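Local coordinates for protein probable chitinase (Chromobacterium violaceum, PDB 5JH8) that probably binds and hydrolyses chitin as a glycoside hydrolase of family 18, built on a TIM-barrel fold, at residues Met3-Tyr8 / Phe25-Val30; Thr19-Ser24 / Gly300-Ala305; Asn214-Tyr219 / Thr294-Leu299. All coordinates share one frame; numbering follows the deposited sequence.

Interaction 1: residues Met3-Tyr8 / Phe25-Val30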
HETATM    1  N   MSE A   3     -11.107  -4.699  -8.311  1.00  8.91           N
HETATM    2  CA  MSE A   3      -9.832  -4.081  -8.650  1.00  8.21           C
HETATM    3  C   MSE A   3      -8.714  -4.878  -7.990  1.00  7.51           C
HETATM    4  O   MSE A   3      -8.807  -5.253  -6.819  1.00  8.54           O
HETATM    5  CB  MSE A   3      -9.785  -2.623  -8.201  1.00  8.40           C
HETATM    6  CG  MSE A   3      -8.425  -1.990  -8.413  1.00  9.11           C
HETATM    7 SE   MSE A   3      -8.285  -0.082  -8.004  0.87  8.20          SE
HETATM    8  CE  MSE A   3      -9.093   0.564  -9.639  1.00  9.06           C
ATOM      9  N   VAL A   4      -7.648  -5.125  -8.741  1.00  6.66           N
ATOM     10  CA  VAL A   4      -6.467  -5.817  -8.241  1.00  6.30           C
ATOM     11  C   VAL A   4      -5.314  -4.871  -8.547  1.00  5.97           C
ATOM     12  O   VAL A   4      -4.817  -4.825  -9.682  1.00  6.87           O
ATOM     13  CB  VAL A   4      -6.296  -7.202  -8.873  1.00  6.84           C
ATOM     14  CG1 VAL A   4      -5.090  -7.916  -8.299  1.00  6.96           C
ATOM     15  CG2 VAL A   4      -7.587  -8.016  -8.682  1.00  7.72           C
ATOM     16  N   LEU A   5      -4.924  -4.073  -7.548  1.00  6.07           N
ATOM     17  CA  LEU A   5      -4.026  -2.940  -7.732  1.00  5.94           C
ATOM     18  C   LEU A   5      -2.618  -3.354  -7.344  1.00  5.59           C
ATOM     19  O   LEU A   5      -2.337  -3.599  -6.171  1.00  6.59           O
ATOM     20  CB  LEU A   5      -4.489  -1.768  -6.865  1.00  6.21           C
ATOM     21  CG  LEU A   5      -3.617  -0.515  -6.915  1.00  6.31           C
ATOM     22  CD1 LEU A   5      -3.716   0.185  -8.272  1.00  6.71           C
ATOM     23  CD2 LEU A   5      -4.045   0.429  -5.803  1.00  7.27           C
ATOM     24  N   ALA A   6      -1.720  -3.404  -8.318  1.00  5.39           N
ATOM     25  CA  ALA A   6      -0.316  -3.685  -8.051  1.00  5.40           C
ATOM     26  C   ALA A   6       0.452  -2.378  -7.895  1.00  5.52           C
ATOM     27  O   ALA A   6       0.162  -1.394  -8.555  1.00  9.01           O
ATOM     28  CB  ALA A   6       0.271  -4.500  -9.209  1.00  6.47           C
ATOM     29  N   TYR A   7       1.462  -2.391  -7.032  1.00  6.71           N
ATOM     30  CA  TYR A   7       2.358  -1.254  -6.828  1.00  6.22           C
ATOM     31  C   TYR A   7       3.640  -1.445  -7.636  1.00  5.99           C
ATOM     32  O   TYR A   7       4.366  -2.421  -7.451  1.00  7.22           O
ATOM     33  CB  TYR A   7       2.661  -1.021  -5.331  1.00  6.19           C
ATOM     34  CG  TYR A   7       1.595  -0.137  -4.728  1.00  6.90           C
ATOM     35  CD1 TYR A   7       0.367  -0.636  -4.385  1.00  7.93           C
ATOM     36  CD2 TYR A   7       1.773   1.238  -4.670  1.00  6.72           C
ATOM     37  CE1 TYR A   7      -0.639   0.184  -3.970  1.00  8.18           C
ATOM     38  CE2 TYR A   7       0.780   2.070  -4.229  1.00  7.12           C
ATOM     39  CZ  TYR A   7      -0.437   1.551  -3.904  1.00  7.40           C
ATOM     40  OH  TYR A   7      -1.468   2.366  -3.533  1.00  8.78           O
ATOM     41  N   TYR A   8       3.887  -0.498  -8.547  1.00  6.04           N
ATOM     42  CA  TYR A   8       5.096  -0.441  -9.369  1.00  6.71           C
ATOM     43  C   TYR A   8       5.983   0.650  -8.784  1.00  7.13           C
ATOM     44  O   TYR A   8       5.750   1.837  -8.999  1.00  7.18           O
ATOM     45  CB  TYR A   8       4.737  -0.176 -10.828  1.00  7.15           C
ATOM     46  CG  TYR A   8       5.937  -0.235 -11.736  1.00  7.05           C
ATOM     47  CD1 TYR A   8       6.510  -1.435 -12.046  1.00  7.29           C
ATOM     48  CD2 TYR A   8       6.512   0.915 -12.264  1.00  8.17           C
ATOM     49  CE1 TYR A   8       7.615  -1.509 -12.865  1.00  7.78           C
ATOM     50  CE2 TYR A   8       7.638   0.844 -13.074  1.00  8.38           C
ATOM     51  CZ  TYR A   8       8.189  -0.382 -13.380  1.00  8.32           C
ATOM     52  OH  TYR A   8       9.291  -0.507 -14.198  1.00  9.30           O
ATOM     53  N   PHE A  25      -2.970  -8.718 -12.189  1.00  9.52           N
ATOM     54  CA  PHE A  25      -3.474  -7.450 -11.704  1.00  8.48           C
ATOM     55  C   PHE A  25      -4.253  -6.754 -12.810  1.00  8.23           C
ATOM     56  O   PHE A  25      -4.118  -7.096 -13.982  1.00 10.64           O
ATOM     57  CB  PHE A  25      -2.331  -6.573 -11.169  1.00  8.01           C
ATOM     58  CG  PHE A  25      -1.231  -6.289 -12.164  1.00  7.20           C
ATOM     59  CD1 PHE A  25      -1.402  -5.346 -13.146  1.00  6.90           C
ATOM     60  CD2 PHE A  25      -0.003  -6.897 -12.059  1.00  7.07           C
ATOM     61  CE1 PHE A  25      -0.400  -5.050 -14.055  1.00  6.70           C
ATOM     62  CE2 PHE A  25       0.994  -6.632 -12.960  1.00  7.87           C
ATOM     63  CZ  PHE A  25       0.787  -5.697 -13.971  1.00  7.11           C
ATOM     64  N   ASN A  26      -5.064  -5.764 -12.436  1.00  7.64           N
ATOM     65  CA  ASN A  26      -5.843  -5.025 -13.422  1.00  7.65           C
ATOM     66  C   ASN A  26      -5.814  -3.520 -13.196  1.00  7.50           C
ATOM     67  O   ASN A  26      -6.562  -2.794 -13.854  1.00  8.37           O
ATOM     68  CB  ASN A  26      -7.270  -5.580 -13.539  1.00  8.86           C
ATOM     69  CG  ASN A  26      -8.058  -5.417 -12.270  1.00  8.88           C
ATOM     70  OD1 ASN A  26      -7.775  -4.532 -11.476  1.00  8.12           O
ATOM     71  ND2 ASN A  26      -9.059  -6.248 -12.075  1.00 12.15           N
ATOM     72  N   ALA A  27      -4.913  -3.024 -12.361  1.00  6.54           N
ATOM     73  CA  ALA A  27      -4.639  -1.610 -12.206  1.00  6.35           C
ATOM     74  C   ALA A  27      -3.257  -1.512 -11.575  1.00  5.94           C
ATOM     75  O   ALA A  27      -2.853  -2.426 -10.856  1.00  6.34           O
ATOM     76  CB  ALA A  27      -5.668  -0.939 -11.299  1.00  7.89           C
ATOM     77  N   VAL A  28      -2.547  -0.414 -11.833  1.00  5.53           N
ATOM     78  CA  VAL A  28      -1.200  -0.247 -11.290  1.00  5.80           C
ATOM     79  C   VAL A  28      -1.038   1.146 -10.720  1.00  5.97           C
ATOM     80  O   VAL A  28      -1.385   2.132 -11.378  1.00  6.65           O
ATOM     81  CB  VAL A  28      -0.133  -0.497 -12.372  1.00  5.91           C
ATOM     82  CG1 VAL A  28       1.275  -0.279 -11.821  1.00  6.36           C
ATOM     83  CG2 VAL A  28      -0.258  -1.892 -12.927  1.00  6.80           C
ATOM     84  N   ALA A  29      -0.479   1.218  -9.522  1.00  5.50           N
ATOM     85  CA  ALA A  29      -0.028   2.460  -8.931  1.00  5.93           C
ATOM     86  C   ALA A  29       1.441   2.661  -9.279  1.00  5.85           C
ATOM     87  O   ALA A  29       2.290   1.866  -8.873  1.00  6.38           O
ATOM     88  CB  ALA A  29      -0.225   2.418  -7.426  1.00  5.94           C
ATOM     89  N   VAL A  30       1.726   3.704 -10.051  1.00  6.30           N
ATOM     90  CA  VAL A  30       3.067   3.983 -10.566  1.00  6.35           C
ATOM     91  C   VAL A  30       3.726   4.924  -9.563  1.00  6.84           C
ATOM     92  O   VAL A  30       3.503   6.139  -9.580  1.00  6.94           O
ATOM     93  CB  VAL A  30       3.017   4.552 -11.982  1.00  7.12           C
ATOM     94  CG1 VAL A  30       4.402   4.831 -12.481  1.00  7.83           C
ATOM     95  CG2 VAL A  30       2.305   3.567 -12.924  1.00  7.76           C
TER

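Interaction 2: residues Thr19-Ser24 / Gly300-Ala305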
ATOM      1  N   THR A  19       5.497  -6.996 -16.253  1.00  6.97           N
ATOM      2  CA  THR A  19       5.147  -7.652 -17.492  1.00  7.63           C
ATOM      3  C   THR A  19       4.772  -9.109 -17.263  1.00  7.96           C
ATOM      4  O   THR A  19       3.855  -9.614 -17.913  1.00 10.13           O
ATOM      5  CB  THR A  19       6.259  -7.482 -18.538  1.00  8.87           C
ATOM      6  OG1 THR A  19       7.485  -8.070 -18.068  1.00 12.03           O
ATOM      7  CG2 THR A  19       6.498  -6.026 -18.882  1.00  9.29           C
ATOM      8  N   ARG A  20       5.417  -9.799 -16.321  1.00  7.46           N
ATOM      9  CA  ARG A  20       5.096 -11.205 -16.106  1.00  7.39           C
ATOM     10  C   ARG A  20       3.691 -11.373 -15.545  1.00  7.35           C
ATOM     11  O   ARG A  20       2.999 -12.339 -15.878  1.00  8.72           O
ATOM     12  CB  ARG A  20       6.106 -11.855 -15.159  1.00  7.77           C
ATOM     13  CG  ARG A  20       5.942 -13.353 -15.050  1.00  8.49           C
ATOM     14  CD  ARG A  20       7.045 -13.985 -14.208  1.00  9.53           C
ATOM     15  NE  ARG A  20       6.890 -15.430 -14.079  1.00  9.82           N
ATOM     16  CZ  ARG A  20       7.375 -16.315 -14.939  1.00  9.95           C
ATOM     17  NH1 ARG A  20       8.050 -15.922 -16.007  1.00 11.50           N
ATOM     18  NH2 ARG A  20       7.200 -17.607 -14.713  1.00 11.07           N
ATOM     19  N   TYR A  21       3.248 -10.447 -14.692  1.00  6.88           N
ATOM     20  CA  TYR A  21       2.037 -10.641 -13.903  1.00  6.72           C
ATOM     21  C   TYR A  21       0.859  -9.807 -14.398  1.00  7.09           C
ATOM     22  O   TYR A  21      -0.151  -9.679 -13.703  1.00  7.23           O
ATOM     23  CB  TYR A  21       2.331 -10.442 -12.409  1.00  6.96           C
ATOM     24  CG  TYR A  21       3.348 -11.440 -11.916  1.00  7.24           C
ATOM     25  CD1 TYR A  21       3.122 -12.807 -12.060  1.00  7.42           C
ATOM     26  CD2 TYR A  21       4.536 -11.040 -11.315  1.00  6.96           C
ATOM     27  CE1 TYR A  21       4.042 -13.732 -11.649  1.00  8.40           C
ATOM     28  CE2 TYR A  21       5.462 -11.952 -10.878  1.00  7.78           C
ATOM     29  CZ  TYR A  21       5.210 -13.299 -11.054  1.00  7.73           C
ATOM     30  OH  TYR A  21       6.153 -14.188 -10.601  1.00  8.67           O
ATOM     31  N   ALA A  22       0.950  -9.264 -15.600  1.00  7.36           N
ATOM     32  CA  ALA A  22      -0.075  -8.363 -16.117  1.00  7.97           C
ATOM     33  C   ALA A  22      -1.403  -9.037 -16.469  1.00  8.33           C
ATOM     34  O   ALA A  22      -2.342  -8.328 -16.840  1.00 10.79           O
ATOM     35  CB  ALA A  22       0.456  -7.639 -17.355  1.00  8.72           C
ATOM     36  N   ALA A  23      -1.505 -10.359 -16.400  1.00  6.93           N
ATOM     37  CA  ALA A  23      -2.795 -11.026 -16.468  1.00  7.81           C
ATOM     38  C   ALA A  23      -3.417 -11.214 -15.091  1.00  7.43           C
ATOM     39  O   ALA A  23      -4.571 -11.644 -15.011  1.00 10.31           O
ATOM     40  CB  ALA A  23      -2.666 -12.389 -17.167  1.00  8.58           C
ATOM     41  N   SER A  24      -2.677 -10.912 -14.021  1.00  7.44           N
ATOM     42  CA  SER A  24      -3.116 -11.120 -12.646  1.00  8.69           C
ATOM     43  C   SER A  24      -3.618  -9.850 -11.982  1.00  9.30           C
ATOM     44  O   SER A  24      -4.581  -9.916 -11.230  1.00 12.53           O
ATOM     45  CB  SER A  24      -1.971 -11.682 -11.792  1.00 10.81           C
ATOM     46  OG  SER A  24      -1.585 -12.990 -12.180  1.00 13.84           O
ATOM     47  N   GLY A 300       8.125  -7.084  -7.903  1.00  6.08           N
ATOM     48  CA  GLY A 300       9.540  -7.328  -7.801  1.00  7.14           C
ATOM     49  C   GLY A 300       9.911  -8.117  -6.568  1.00  7.99           C
ATOM     50  O   GLY A 300      11.040  -8.603  -6.479  1.00 11.21           O
HETATM   51  N   MSE A 301       8.997  -8.253  -5.615  1.00  6.47           N
HETATM   52  CA  MSE A 301       9.277  -8.979  -4.391  1.00  6.17           C
HETATM   53  C   MSE A 301       8.803 -10.428  -4.427  1.00  6.56           C
HETATM   54  O   MSE A 301       9.074 -11.196  -3.495  1.00  7.42           O
HETATM   55  CB  MSE A 301       8.567  -8.293  -3.223  1.00  6.39           C
HETATM   56  CG  MSE A 301       8.969  -6.877  -3.008  1.00  7.34           C
HETATM   57 SE   MSE A 301       8.018  -6.232  -1.439  1.00  7.94          SE
HETATM   58  CE  MSE A 301       8.657  -4.382  -1.460  1.00 10.69           C
ATOM     59  N   GLU A 302       8.026 -10.770  -5.441  1.00  7.49           N
ATOM     60  CA  GLU A 302       7.192 -11.964  -5.439  1.00  7.38           C
ATOM     61  C   GLU A 302       7.689 -13.014  -6.428  1.00  8.06           C
ATOM     62  O   GLU A 302       8.681 -12.833  -7.126  1.00  8.64           O
ATOM     63  CB  GLU A 302       5.732 -11.579  -5.691  1.00  7.63           C
ATOM     64  CG  GLU A 302       5.324 -11.336  -7.150  1.00  8.10           C
ATOM     65  CD  GLU A 302       5.699  -9.987  -7.709  1.00  7.44           C
ATOM     66  OE1 GLU A 302       6.896  -9.605  -7.692  1.00  7.68           O
ATOM     67  OE2 GLU A 302       4.795  -9.285  -8.226  1.00  8.79           O
ATOM     68  N   ASP A 303       6.971 -14.128  -6.458  1.00  7.88           N
ATOM     69  CA  ASP A 303       7.137 -15.151  -7.475  1.00  8.02           C
ATOM     70  C   ASP A 303       5.746 -15.617  -7.890  1.00  7.70           C
ATOM     71  O   ASP A 303       4.734 -15.071  -7.451  1.00  7.88           O
ATOM     72  CB  ASP A 303       8.055 -16.284  -7.004  1.00  8.58           C
ATOM     73  CG  ASP A 303       7.529 -17.007  -5.791  1.00  8.93           C
ATOM     74  OD1 ASP A 303       6.294 -17.125  -5.651  1.00  9.44           O
ATOM     75  OD2 ASP A 303       8.372 -17.419  -4.951  1.00 11.30           O
ATOM     76  N   ASP A 304       5.685 -16.635  -8.753  1.00  7.99           N
ATOM     77  CA  ASP A 304       4.404 -17.019  -9.340  1.00  8.43           C
ATOM     78  C   ASP A 304       3.410 -17.480  -8.282  1.00  8.46           C
ATOM     79  O   ASP A 304       2.207 -17.267  -8.438  1.00  8.90           O
ATOM     80  CB  ASP A 304       4.600 -18.129 -10.370  1.00  9.59           C
ATOM     81  CG  ASP A 304       5.339 -17.688 -11.617  1.00  9.44           C
ATOM     82  OD1 ASP A 304       5.661 -16.501 -11.775  1.00  9.69           O
ATOM     83  OD2 ASP A 304       5.577 -18.586 -12.447  1.00 11.53           O
ATOM     84  N   ALA A 305       3.886 -18.082  -7.187  1.00  8.49           N
ATOM     85  CA  ALA A 305       2.968 -18.592  -6.176  1.00  8.93           C
ATOM     86  C   ALA A 305       2.228 -17.482  -5.458  1.00  7.48           C
ATOM     87  O   ALA A 305       1.112 -17.696  -4.977  1.00  8.78           O
ATOM     88  CB  ALA A 305       3.703 -19.442  -5.148  1.00  9.38           C
TER

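Interaction 3: residues Asn214-Tyr219 / Thr294-Leu299. With HIS (histidine), chain F; 6KY ((2S)-2-(dimethylamino)-4-(methylselanyl)butanoic acid), chain E.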
ATOM      1  N   ASN A 214      -8.283  -3.588   0.452  1.00  6.74           N
ATOM      2  CA  ASN A 214      -7.328  -4.000   1.465  1.00  7.00           C
ATOM      3  C   ASN A 214      -5.938  -4.058   0.850  1.00  6.45           C
ATOM      4  O   ASN A 214      -5.742  -3.809  -0.342  1.00  6.82           O
ATOM      5  CB  ASN A 214      -7.766  -5.268   2.199  1.00  6.99           C
ATOM      6  CG  ASN A 214      -7.687  -6.512   1.354  1.00  7.09           C
ATOM      7  OD1 ASN A 214      -7.775  -6.464   0.139  1.00  7.85           O
ATOM      8  ND2 ASN A 214      -7.540  -7.665   2.019  1.00  7.72           N
ATOM      9  N   GLY A 215      -4.969  -4.358   1.699  1.00  6.59           N
ATOM     10  CA  GLY A 215      -3.570  -4.416   1.301  1.00  6.16           C
ATOM     11  C   GLY A 215      -2.940  -5.711   1.757  1.00  6.31           C
ATOM     12  O   GLY A 215      -3.131  -6.150   2.900  1.00  7.06           O
ATOM     13  N   ILE A 216      -2.165  -6.317   0.860  1.00  5.93           N
ATOM     14  CA  ILE A 216      -1.498  -7.592   1.131  1.00  6.10           C
ATOM     15  C   ILE A 216      -0.024  -7.434   0.788  1.00  5.75           C
ATOM     16  O   ILE A 216       0.313  -7.010  -0.322  1.00  6.58           O
ATOM     17  CB  ILE A 216      -2.105  -8.750   0.316  1.00  6.72           C
ATOM     18  CG1 ILE A 216      -3.619  -8.808   0.524  1.00  7.72           C
ATOM     19  CG2 ILE A 216      -1.407 -10.055   0.665  1.00  8.41           C
ATOM     20  CD1 ILE A 216      -4.319  -9.849  -0.354  1.00  8.17           C
ATOM     21  N   PRO A 217       0.873  -7.743   1.727  1.00  6.10           N
ATOM     22  CA  PRO A 217       2.302  -7.594   1.460  1.00  6.47           C
ATOM     23  C   PRO A 217       2.876  -8.812   0.756  1.00  6.43           C
ATOM     24  O   PRO A 217       2.542  -9.952   1.073  1.00  7.63           O
ATOM     25  CB  PRO A 217       2.888  -7.471   2.867  1.00  6.96           C
ATOM     26  CG  PRO A 217       1.996  -8.403   3.697  1.00  6.81           C
ATOM     27  CD  PRO A 217       0.606  -8.221   3.108  1.00  6.60           C
ATOM     28  N   ALA A 218       3.783  -8.552  -0.179  1.00  6.06           N
ATOM     29  CA  ALA A 218       4.635  -9.580  -0.782  1.00  6.12           C
ATOM     30  C   ALA A 218       5.972  -9.666  -0.075  1.00  6.46           C
ATOM     31  O   ALA A 218       7.020  -9.868  -0.690  1.00  6.28           O
ATOM     32  CB  ALA A 218       4.802  -9.320  -2.275  1.00  7.39           C
ATOM     33  N   TYR A 219       5.932  -9.516   1.247  1.00  6.54           N
ATOM     34  CA  TYR A 219       7.128  -9.498   2.068  1.00  7.16           C
ATOM     35  C   TYR A 219       6.701  -9.783   3.503  1.00  6.47           C
ATOM     36  O   TYR A 219       5.510  -9.734   3.858  1.00  6.87           O
ATOM     37  CB  TYR A 219       7.880  -8.138   1.998  1.00  7.15           C
ATOM     38  CG  TYR A 219       7.080  -6.994   2.601  1.00  6.90           C
ATOM     39  CD1 TYR A 219       6.163  -6.261   1.854  1.00  6.87           C
ATOM     40  CD2 TYR A 219       7.216  -6.682   3.933  1.00  6.50           C
ATOM     41  CE1 TYR A 219       5.395  -5.285   2.420  1.00  7.08           C
ATOM     42  CE2 TYR A 219       6.438  -5.705   4.528  1.00  7.09           C
ATOM     43  CZ  TYR A 219       5.525  -5.010   3.769  1.00  7.40           C
ATOM     44  OH  TYR A 219       4.721  -4.041   4.304  1.00  7.95           O
ATOM     45  N   THR A 294      -8.406  -5.415  -3.939  1.00  6.26           N
ATOM     46  CA  THR A 294      -7.224  -5.571  -3.118  1.00  6.02           C
ATOM     47  C   THR A 294      -6.057  -4.838  -3.758  1.00  6.18           C
ATOM     48  O   THR A 294      -6.107  -4.456  -4.924  1.00  7.24           O
ATOM     49  CB  THR A 294      -6.911  -7.060  -2.889  1.00  7.89           C
ATOM     50  OG1 THR A 294      -5.961  -7.220  -1.845  1.00  8.17           O
ATOM     51  CG2 THR A 294      -6.421  -7.775  -4.157  1.00  8.11           C
ATOM     52  N   SER A 295      -5.013  -4.653  -2.977  1.00  6.19           N
ATOM     53  CA  SER A 295      -3.791  -4.013  -3.420  1.00  6.24           C
ATOM     54  C   SER A 295      -2.614  -4.824  -2.896  1.00  6.06           C
ATOM     55  O   SER A 295      -2.674  -5.358  -1.775  1.00  6.40           O
ATOM     56  CB  SER A 295      -3.732  -2.560  -2.943  1.00  6.34           C
ATOM     57  OG  SER A 295      -3.711  -2.437  -1.531  1.00  7.05           O
ATOM     58  N   LEU A 296      -1.568  -4.937  -3.712  1.00  5.47           N
ATOM     59  CA  LEU A 296      -0.436  -5.820  -3.456  1.00  6.15           C
ATOM     60  C   LEU A 296       0.838  -4.991  -3.453  1.00  5.99           C
ATOM     61  O   LEU A 296       1.103  -4.268  -4.419  1.00  6.56           O
ATOM     62  CB  LEU A 296      -0.335  -6.916  -4.524  1.00  6.25           C
ATOM     63  CG  LEU A 296      -1.551  -7.852  -4.732  1.00  7.13           C
ATOM     64  CD1 LEU A 296      -2.122  -8.438  -3.444  1.00  7.11           C
ATOM     65  CD2 LEU A 296      -2.680  -7.200  -5.545  1.00  7.20           C
ATOM     66  N   TYR A 297       1.631  -5.110  -2.401  1.00  5.69           N
ATOM     67  CA  TYR A 297       2.833  -4.302  -2.265  1.00  6.36           C
ATOM     68  C   TYR A 297       4.024  -5.243  -2.129  1.00  6.05           C
ATOM     69  O   TYR A 297       4.171  -5.893  -1.085  1.00  6.74           O
ATOM     70  CB  TYR A 297       2.755  -3.365  -1.042  1.00  6.62           C
ATOM     71  CG  TYR A 297       3.844  -2.322  -1.099  1.00  7.12           C
ATOM     72  CD1 TYR A 297       5.097  -2.574  -0.578  1.00  7.56           C
ATOM     73  CD2 TYR A 297       3.664  -1.142  -1.792  1.00  7.81           C
ATOM     74  CE1 TYR A 297       6.123  -1.661  -0.680  1.00  8.26           C
ATOM     75  CE2 TYR A 297       4.696  -0.234  -1.927  1.00  8.83           C
ATOM     76  CZ  TYR A 297       5.931  -0.509  -1.370  1.00  8.67           C
ATOM     77  OH  TYR A 297       6.988   0.362  -1.457  1.00 10.85           O
ATOM     78  N   ALA A 298       4.912  -5.348  -3.134  1.00  6.17           N
ATOM     79  CA  ALA A 298       4.971  -4.597  -4.387  1.00  6.10           C
ATOM     80  C   ALA A 298       5.651  -5.492  -5.452  1.00  5.75           C
ATOM     81  O   ALA A 298       6.312  -6.478  -5.139  1.00  6.63           O
ATOM     82  CB  ALA A 298       5.766  -3.319  -4.225  1.00  6.50           C
ATOM     83  N   LEU A 299       5.481  -5.100  -6.711  1.00  6.08           N
ATOM     84  CA  LEU A 299       6.069  -5.820  -7.830  1.00  6.07           C
ATOM     85  C   LEU A 299       7.587  -5.887  -7.705  1.00  6.06           C
ATOM     86  O   LEU A 299       8.265  -4.890  -7.458  1.00  6.83           O
ATOM     87  CB  LEU A 299       5.681  -5.130  -9.140  1.00  6.00           C
ATOM     88  CG  LEU A 299       4.205  -5.230  -9.530  1.00  6.16           C
ATOM     89  CD1 LEU A 299       3.905  -4.198 -10.601  1.00  6.60           C
ATOM     90  CD2 LEU A 299       3.794  -6.628 -10.039  1.00  6.85           C
TER
HETATM   91  N   HIS F 505       6.019   1.999   2.338  1.00 14.22           N
HETATM   92  CA  HIS F 505       6.094   2.639   1.029  1.00 14.79           C
HETATM   93  C   HIS F 505       7.336   3.516   0.953  1.00 17.26           C
HETATM   94  O   HIS F 505       7.885   3.955   1.972  1.00 18.47           O
HETATM   95  CB  HIS F 505       4.829   3.458   0.757  1.00 13.58           C
HETATM   96  CG  HIS F 505       3.606   2.624   0.523  1.00 12.04           C
HETATM   97  ND1 HIS F 505       2.469   3.123  -0.074  1.00 12.71           N
HETATM   98  CD2 HIS F 505       3.334   1.331   0.824  1.00 11.78           C
HETATM   99  CE1 HIS F 505       1.560   2.170  -0.154  1.00 13.16           C
HETATM  100  NE2 HIS F 505       2.050   1.077   0.405  1.00 11.83           N
HETATM  101  OXT HIS F 505       7.822   3.794  -0.144  1.00 19.47           O
HETATM  102  N   6KY E 504       6.239  -0.960   3.955  1.00 14.05           N
HETATM  103  CA  6KY E 504       6.698   0.460   4.086  1.00 15.02           C
HETATM  104  C   6KY E 504       6.892   1.061   2.710  1.00 14.35           C
HETATM  105  O   6KY E 504       7.789   0.652   1.982  1.00 14.74           O
HETATM  106  CB  6KY E 504       7.981   0.610   4.929  1.00 17.91           C
HETATM  107  CG  6KY E 504       7.764   0.168   6.387  1.00 20.59           C
HETATM  108 SE   6KY E 504       9.312   0.463   7.550  1.00 23.10          SE
HETATM  109  CE  6KY E 504      10.387  -1.024   6.884  1.00 24.60           C
HETATM  110  CN1 6KY E 504       7.285  -1.904   3.519  1.00 14.15           C
HETATM  111  CN2 6KY E 504       5.073  -1.107   3.050  1.00 13.04           C

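Interaction 1: residues Met3-Tyr8 / Phe25-Val30
The N26 side chain reaches the backbone of V4, and N26 N returns a bond to V4 O. Its CB carries CG in the position between the backbone N and the carbonyl carbon (chi1 64°). From there N26 CG comes within 3.6 Å of V4 N. N26 OD1 accepts from V4 N at 2.8 Å; the N-H points almost straight at the oxygen but sits above the carbonyl plane. ND2 lies by V4 CG2 and bonds back to the O of A2. In return, N26 N donates to V4 O at 2.9 Å, in the carbonyl plane and on a lone pair. A27 N adds a weak bond to the same V4 O.

Beyond this point the two strands run parallel, with L5 opposite A27 and Y8 opposite V30. They are the first two strands of the TIM barrel, joined through helix 14-20 in a beta-alpha-beta unit. A6 N donates to A27 O, A29 N to A6 O, and Y8 N to A29 O.

L5, Y7, A27 and A29 share one face of the sheet. A29 CB lies over a face of the Y7 ring, a CH-pi contact 3.6 Å from the ring centroid. L5 CD1 fits between the CB atoms of A27 and A29. The Y7 hydroxyl bonds to N109, and this ring is close to the bound histidine. On the other face, A6 CB meets F25 CD2 obliquely at 3.7 Å, and V28 CG1 packs on Y8 CB at 3.6 Å. Helices 14-20 and 50-58 cover this face through L18 and L56, both of which touch F25.

Interaction 2: residues Thr19-Ser24 / Gly300-Ala305
Y21, where the chain leaves helical geometry just after helix 14-20, faces D304 at the start of helix 304-309, with their CA atoms 8.2 Å apart. The R20 side chain is stretched out and meets D304 with NE and NH2. R20 NE donates to D304 OD1 at 2.8 Å and R20 NH2 to D304 OD2 at 3.0 Å. Both bonds are nearly straight and use the syn lone pairs. The guanidinium and carboxylate planes are only 10° apart, which makes a flat two-bond salt bridge. Y21 OH donates to the anti lone pair of D304 OD1 at 2.6 Å. Two donors thus hold OD1, and its carboxylate stands at about a right angle to the Y21 ring. R20 CG lies over one face of that ring, towards its rim. E302 lies alongside the ring, pointing the other way, with E302 CD 3.7 Å from Y21 CE2. E302 OE1 accepts from G300 N at 2.8 Å, and OE2 from W307 NE1. D303 is the N-cap of helix 304-309; its OD1 accepts weakly from A305 N and also bonds W234. The contact therefore ties the end of helix 14-20 to the start of helix 304-309, which follows strand 293-297.

Interaction 3: residues Asn214-Tyr219 / Thr294-Leu299
The carbonyl oxygen of N214 is held by two donors from S295. S295 OG donates to N214 O at 2.7 Å, tilted from the carbonyl plane, and also bonds Q174; S295 N adds a weak bond. T294 carries OG1 opposite its backbone N (chi1 -166°), and T294 OG1 donates to N214 OD1 at 2.8 Å. That donor stands well above the amide plane. N214 ND2 bonds instead to the backbone O of K282 on helix 276-289.

Strands 214-217 and 294-297 are parallel neighbours in the barrel wall. I216 N donates to S295 O, and Y297 N to I216 O. A218 N continues the pairing onto Y297 O at 2.8 Å, almost straight. I216 and L296 run alongside each other, with I216 CB 3.8 Å from L296 CD1.

Towards the ligands the contact turns aromatic. With CG anti to the backbone N (chi1 -167°), the Y297 ring has the bound histidine on one face, CD2 of the histidine lying 3.4 Å from Y297 CE2. The Y297-A298 peptide is cis, and A298 CB covers the opposite face. Y219 has P217 CB over one face and Y297 O at its edge. Y219 OH is 3.2 Å from CN2 of the dimethylated selenomethionine and bonds D179, while Y297 OH bonds Y11. The hydroxyl bonds to N214 thus add to the backbone pairing, while Y219 and Y297 contribute to the ligand pocket, consistent with sugar binding in this family.

How the interactions relate
Interactions 1 and 3 both lie in the buried barrel wall and are adjacent there: strand 3-8 pairs directly with 293-297, L5 N with T294 O and L5 O with L296 N, both probable hydrogen bonds. Together they place 25-30, 3-8, 294-299 and 214-219 side by side. Both rest on parallel backbone pairing with a few side-chain bonds; interaction 3 adds hydroxyl bonds and two tyrosines of the ligand pocket. Interaction 2 is partly exposed and joins the helical layer outside the strands. It relies on charge and a hydroxyl instead of strand pairing. It still touches the other two: S24 O meets V4 CG1 of interaction 1, and M301 packs on A218 and Y219 of interaction 3.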